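Inositol-1-monophosphatase SuhB (Mycobacterium tuberculosis, PDB 2Q74) probably dephosphorylates inositol 1-phosphate to free myo-inositol in a magnesium-dependent reaction, supplying a key metabolite of mycobacteria. Local coordinates at residues T131-V136 and A237-I242; L164-V169 and V218-D224. All blocks are in the same frame, centred on the assembly; numbering follows the deposited sequence.

Overall arrangement
Both contacts involve the helical layer between the two sheets of this alpha-beta-alpha-beta-alpha sandwich. Interaction 1 lays helix 233-245 against strand 130-138 of the larger sheet; interaction 2 sets the C-terminal end of helix 211-220 against the loop after strand 160-163. Their centres are about 16 Å apart, but they meet where Ile242 CG2 packs on Ala219 CB at 3.8 Å, joining the two central helices. Along the chain, interaction 2 is nested inside the loop closed by interaction 1. The side chain of Val136 lies about 7 Å from that of Asp107, a probable magnesium ligand, and that of Val218 about 9 Å from that of Arg206, a probable substrate-binding residue.

Interaction 1: T131-V136 and A237-I242; sequences TVAGAV and AAGALI
In the layered sandwich of the inositol monophosphatase fold, Leu241 and Thr131 meet where the central helix 233-245 crosses strand 130-138 of the larger sheet. The axes of the two short segments approach to 6.8 Å at an angle of 106°. This closeness depends on small residues: Gly134 presents bare backbone to Ala238, and their CA atoms are 4.4 Å apart. The methyl of Ala238 lies against the strand backbone, with CB 3.9 Å from Ala135 N and also against Val136 CG2.

Leucine suits its place on the helix because a branched, flexible apolar chain can reach the strand backbone. Leu241 CG lies 3.5 Å from Thr131 O. Leu241 CD1 lies over the backbone of Val132 and Ala133, 3.4 Å from Ala133 N. These two strand residues form a classic beta bulge opposite Ala125. In Thr131, chi1 of -51° sets OG1 beside the backbone N and CG2 opposite that nitrogen; this brings the methyl to both Ala237 O and Leu241 CD1, with OG1 close to the methyl of Ala237. Towards the other end, one branch of Val136, CG2, is met obliquely by Ile242 CD1 at 3.9 Å, and the same methyl lies beside the backbone N of Gly239. The contact is largely buried and held by van der Waals packing, in part against backbone atoms.

Strands 120-127 and 143-148 flank the crossing, hydrogen-bonding to strand 130-138 on its two edges. Ala133 and Ala135 face away from the helix onto Leu11 and Ala15 of helix 8-33, while Val136 also packs on Ala212 and Cys216 of helix 211-220.

Interaction 2: L164-V169 and V218-D224; sequences LRCTGV and VAAGRLD
Thr167 reaches across to Asp224 and Gly221 by a short, branched side chain. Its CB lies 3.3 Å from Asp224 OD1. One branch, OG1, donates a hydrogen bond of 2.5 Å to Asp224 OD1, meeting the oxygen on its anti side and 17° out of the carboxylate plane. The other branch, CG2, is 3.6 Å from Gly221 O. With chi1 at 64°, OG1 stands between the backbone N and the carbonyl carbon, and CG2, anti to that carbon, comes to Gly221 O. Threonine suits the place by carrying a hydroxyl for the carboxylate and a methyl that packs against the backbone carbonyl of Gly221.

Asp224 OD2 is hydrogen-bonded to Leu176 N and to Tyr114 OH of the second subunit, so Asp224 links the loop to the dimer interface. A water accepts from Thr167 N, its oxygen 3.1 Å away, and donates to Val218 O and Leu223 O, tying the loop to the last turn of the helix. At the far end Leu164 CD2 rests 4.0 Å from Ala220 CB, and Leu164 also packs on Tyr145 of strand 143-148.

Gly221, with a phi of 94° that suits glycine, ends helix 211-220 in a Schellman motif, and the loop 164-169 runs across this helix C-terminus.

Interaction 1: T131-V136 and A237-I242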
loop_
_atom_site.group_PDB
_atom_site.type_symbol
_atom_site.label_atom_id
_atom_site.label_comp_id
_atom_site.label_asym_id
_atom_site.label_seq_id
_atom_site.Cartn_x
_atom_site.Cartn_y
_atom_site.Cartn_z
ATOM N N THR A 131 12.685 -9.317 -22.422
ATOM C CA THR A 131 11.682 -8.260 -22.507
ATOM C C THR A 131 12.215 -6.988 -23.193
ATOM O O THR A 131 13.122 -6.311 -22.707
ATOM C CB THR A 131 11.121 -7.901 -21.129
ATOM O OG1 THR A 131 10.689 -9.096 -20.461
ATOM C CG2 THR A 131 9.920 -6.968 -21.256
ATOM N N VAL A 132 11.612 -6.688 -24.337
ATOM C CA VAL A 132 11.990 -5.587 -25.216
ATOM C C VAL A 132 11.114 -4.355 -24.979
ATOM O O VAL A 132 11.531 -3.215 -25.220
ATOM C CB VAL A 132 11.834 -6.033 -26.680
ATOM C CG1 VAL A 132 12.244 -4.926 -27.629
ATOM C CG2 VAL A 132 12.649 -7.287 -26.928
ATOM N N ALA A 133 9.884 -4.592 -24.527
ATOM C CA ALA A 133 8.947 -3.510 -24.269
ATOM C C ALA A 133 7.851 -3.961 -23.317
ATOM O O ALA A 133 7.530 -5.145 -23.229
ATOM C CB ALA A 133 8.348 -3.022 -25.569
ATOM N N GLY A 134 7.279 -3.008 -22.597
ATOM C CA GLY A 134 6.341 -3.365 -21.551
ATOM C C GLY A 134 5.496 -2.222 -21.052
ATOM O O GLY A 134 5.840 -1.062 -21.238
ATOM N N ALA A 135 4.387 -2.559 -20.408
ATOM C CA ALA A 135 3.498 -1.531 -19.849
ATOM C C ALA A 135 2.756 -2.096 -18.671
ATOM O O ALA A 135 2.212 -3.205 -18.761
ATOM C CB ALA A 135 2.516 -1.030 -20.898
ATOM N N VAL A 136 2.749 -1.368 -17.558
ATOM C CA VAL A 136 1.965 -1.786 -16.380
ATOM C C VAL A 136 0.994 -0.687 -16.060
ATOM O O VAL A 136 1.378 0.461 -15.842
ATOM C CB VAL A 136 2.843 -2.027 -15.114
ATOM C CG1 VAL A 136 1.956 -2.364 -13.877
ATOM C CG2 VAL A 136 3.884 -3.107 -15.353
ATOM N N ALA A 237 7.836 -9.451 -15.836
ATOM C CA ALA A 237 8.514 -9.220 -17.126
ATOM C C ALA A 237 8.470 -7.738 -17.542
ATOM O O ALA A 237 9.514 -7.117 -17.781
ATOM C CB ALA A 237 7.902 -10.105 -18.219
ATOM N N ALA A 238 7.269 -7.168 -17.590
ATOM C CA ALA A 238 7.081 -5.755 -17.926
ATOM C C ALA A 238 7.732 -4.782 -16.929
ATOM O O ALA A 238 8.566 -3.945 -17.310
ATOM C CB ALA A 238 5.622 -5.451 -18.038
ATOM N N GLY A 239 7.357 -4.910 -15.656
ATOM C CA GLY A 239 7.931 -4.096 -14.580
ATOM C C GLY A 239 9.446 -4.136 -14.485
ATOM O O GLY A 239 10.081 -3.115 -14.242
ATOM N N ALA A 240 10.023 -5.314 -14.684
ATOM C CA ALA A 240 11.467 -5.482 -14.609
ATOM C C ALA A 240 12.160 -4.531 -15.588
ATOM O O ALA A 240 13.103 -3.822 -15.222
ATOM C CB ALA A 240 11.845 -6.929 -14.888
ATOM N N LEU A 241 11.652 -4.508 -16.815
ATOM C CA LEU A 241 12.214 -3.675 -17.885
ATOM C C LEU A 241 12.070 -2.222 -17.506
ATOM O O LEU A 241 12.975 -1.408 -17.699
ATOM C CB LEU A 241 11.475 -3.926 -19.200
ATOM C CG LEU A 241 12.152 -3.731 -20.555
ATOM C CD1 LEU A 241 11.094 -3.303 -21.616
ATOM C CD2 LEU A 241 13.311 -2.766 -20.549
ATOM N N ILE A 242 10.905 -1.901 -16.974
ATOM C CA ILE A 242 10.588 -0.532 -16.609
ATOM C C ILE A 242 11.575 -0.041 -15.552
ATOM O O ILE A 242 12.256 0.975 -15.756
ATOM C CB ILE A 242 9.156 -0.383 -16.113
ATOM C CG1 ILE A 242 8.162 -0.675 -17.264
ATOM C CG2 ILE A 242 8.976 1.031 -15.598
ATOM C CD1 ILE A 242 6.719 -0.889 -16.849
#

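Interaction 2: L164-V169 and V218-D224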
loop_
_atom_site.group_PDB
_atom_site.type_symbol
_atom_site.label_atom_id
_atom_site.label_comp_id
_atom_site.label_asym_id
_atom_site.label_seq_id
_atom_site.Cartn_x
_atom_site.Cartn_y
_atom_site.Cartn_z
ATOM N N LEU A 164 10.935 8.517 -15.855
ATOM C CA LEU A 164 11.163 7.839 -14.601
ATOM C C LEU A 164 12.644 7.631 -14.353
ATOM O O LEU A 164 13.433 7.313 -15.278
ATOM C CB LEU A 164 10.426 6.498 -14.572
ATOM C CG LEU A 164 8.890 6.605 -14.582
ATOM C CD1 LEU A 164 8.255 5.240 -14.475
ATOM C CD2 LEU A 164 8.415 7.526 -13.473
ATOM N N ARG A 165 13.007 7.819 -13.089
ATOM C CA ARG A 165 14.353 7.619 -12.603
ATOM C C ARG A 165 14.298 7.139 -11.167
ATOM O O ARG A 165 13.563 7.686 -10.336
ATOM C CB ARG A 165 15.142 8.923 -12.679
ATOM C CG ARG A 165 15.657 9.272 -14.082
ATOM C CD ARG A 165 16.452 8.106 -14.683
ATOM N NE ARG A 165 17.631 8.536 -15.416
ATOM C CZ ARG A 165 18.524 7.706 -15.954
ATOM N NH1 ARG A 165 18.366 6.386 -15.863
ATOM N NH2 ARG A 165 19.585 8.205 -16.601
ATOM N N CYS A 166 15.059 6.100 -10.866
ATOM C CA CYS A 166 15.083 5.582 -9.515
ATOM C C CYS A 166 15.913 6.507 -8.651
ATOM O O CYS A 166 16.535 7.427 -9.144
ATOM C CB CYS A 166 15.629 4.161 -9.492
ATOM S SG CYS A 166 17.200 4.058 -10.308
ATOM N N THR A 167 15.898 6.266 -7.352
ATOM C CA THR A 167 16.514 7.165 -6.404
ATOM C C THR A 167 18.025 7.018 -6.443
ATOM O O THR A 167 18.540 6.130 -7.095
ATOM C CB THR A 167 16.011 6.867 -4.983
ATOM O OG1 THR A 167 16.425 5.552 -4.612
ATOM C CG2 THR A 167 14.506 6.944 -4.908
ATOM N N GLY A 168 18.731 7.874 -5.715
ATOM C CA GLY A 168 20.193 7.794 -5.613
ATOM C C GLY A 168 20.695 7.433 -4.218
ATOM O O GLY A 168 21.750 7.900 -3.822
ATOM N N VAL A 169 19.946 6.622 -3.470
ATOM C CA VAL A 169 20.377 6.149 -2.148
ATOM C C VAL A 169 21.704 5.420 -2.208
ATOM O O VAL A 169 21.925 4.645 -3.136
ATOM C CB VAL A 169 19.391 5.107 -1.502
ATOM C CG1 VAL A 169 18.787 5.649 -0.227
ATOM C CG2 VAL A 169 18.371 4.585 -2.516
ATOM N N VAL A 218 9.807 1.242 -7.752
ATOM C CA VAL A 218 11.266 1.349 -7.767
ATOM C C VAL A 218 11.691 2.281 -8.911
ATOM O O VAL A 218 12.441 3.236 -8.706
ATOM C CB VAL A 218 11.924 -0.024 -7.890
ATOM C CG1 VAL A 218 13.409 0.111 -8.101
ATOM C CG2 VAL A 218 11.623 -0.873 -6.623
ATOM N N ALA A 219 11.094 2.062 -10.077
ATOM C CA ALA A 219 11.312 2.893 -11.232
ATOM C C ALA A 219 10.980 4.355 -10.969
ATOM O O ALA A 219 11.709 5.241 -11.346
ATOM C CB ALA A 219 10.504 2.371 -12.398
ATOM N N ALA A 220 9.860 4.608 -10.327
ATOM C CA ALA A 220 9.403 5.965 -10.068
ATOM C C ALA A 220 10.136 6.617 -8.905
ATOM O O ALA A 220 10.101 7.830 -8.765
ATOM C CB ALA A 220 7.945 5.960 -9.783
ATOM N N GLY A 221 10.796 5.824 -8.065
ATOM C CA GLY A 221 11.478 6.343 -6.871
ATOM C C GLY A 221 10.607 6.285 -5.627
ATOM O O GLY A 221 10.930 6.900 -4.629
ATOM N N ARG A 222 9.508 5.546 -5.674
ATOM C CA ARG A 222 8.649 5.399 -4.494
ATOM C C ARG A 222 9.114 4.289 -3.553
ATOM O O ARG A 222 8.706 4.247 -2.407
ATOM C CB ARG A 222 7.220 5.148 -4.931
ATOM C CG ARG A 222 6.738 6.218 -5.858
ATOM C CD ARG A 222 5.246 6.197 -6.011
ATOM N NE ARG A 222 4.836 6.977 -7.169
ATOM C CZ ARG A 222 3.577 7.272 -7.480
ATOM N NH1 ARG A 222 2.568 6.868 -6.709
ATOM N NH2 ARG A 222 3.334 7.988 -8.578
ATOM N N LEU A 223 9.944 3.388 -4.064
ATOM C CA LEU A 223 10.709 2.455 -3.255
ATOM C C LEU A 223 12.150 2.568 -3.727
ATOM O O LEU A 223 12.383 2.890 -4.892
ATOM C CB LEU A 223 10.244 1.020 -3.477
ATOM C CG LEU A 223 8.824 0.661 -3.053
ATOM C CD1 LEU A 223 8.578 -0.761 -3.550
ATOM C CD2 LEU A 223 8.592 0.799 -1.529
ATOM N N ASP A 224 13.104 2.283 -2.836
ATOM C CA ASP A 224 14.513 2.244 -3.190
ATOM C C ASP A 224 14.909 0.874 -3.717
ATOM O O ASP A 224 15.887 0.751 -4.459
ATOM C CB ASP A 224 15.369 2.585 -1.982
ATOM C CG ASP A 224 15.266 4.047 -1.577
ATOM O OD1 ASP A 224 15.369 4.967 -2.414
ATOM O OD2 ASP A 224 15.065 4.271 -0.375
HETATM O O HOH W 1 13.986 3.802 -6.926
#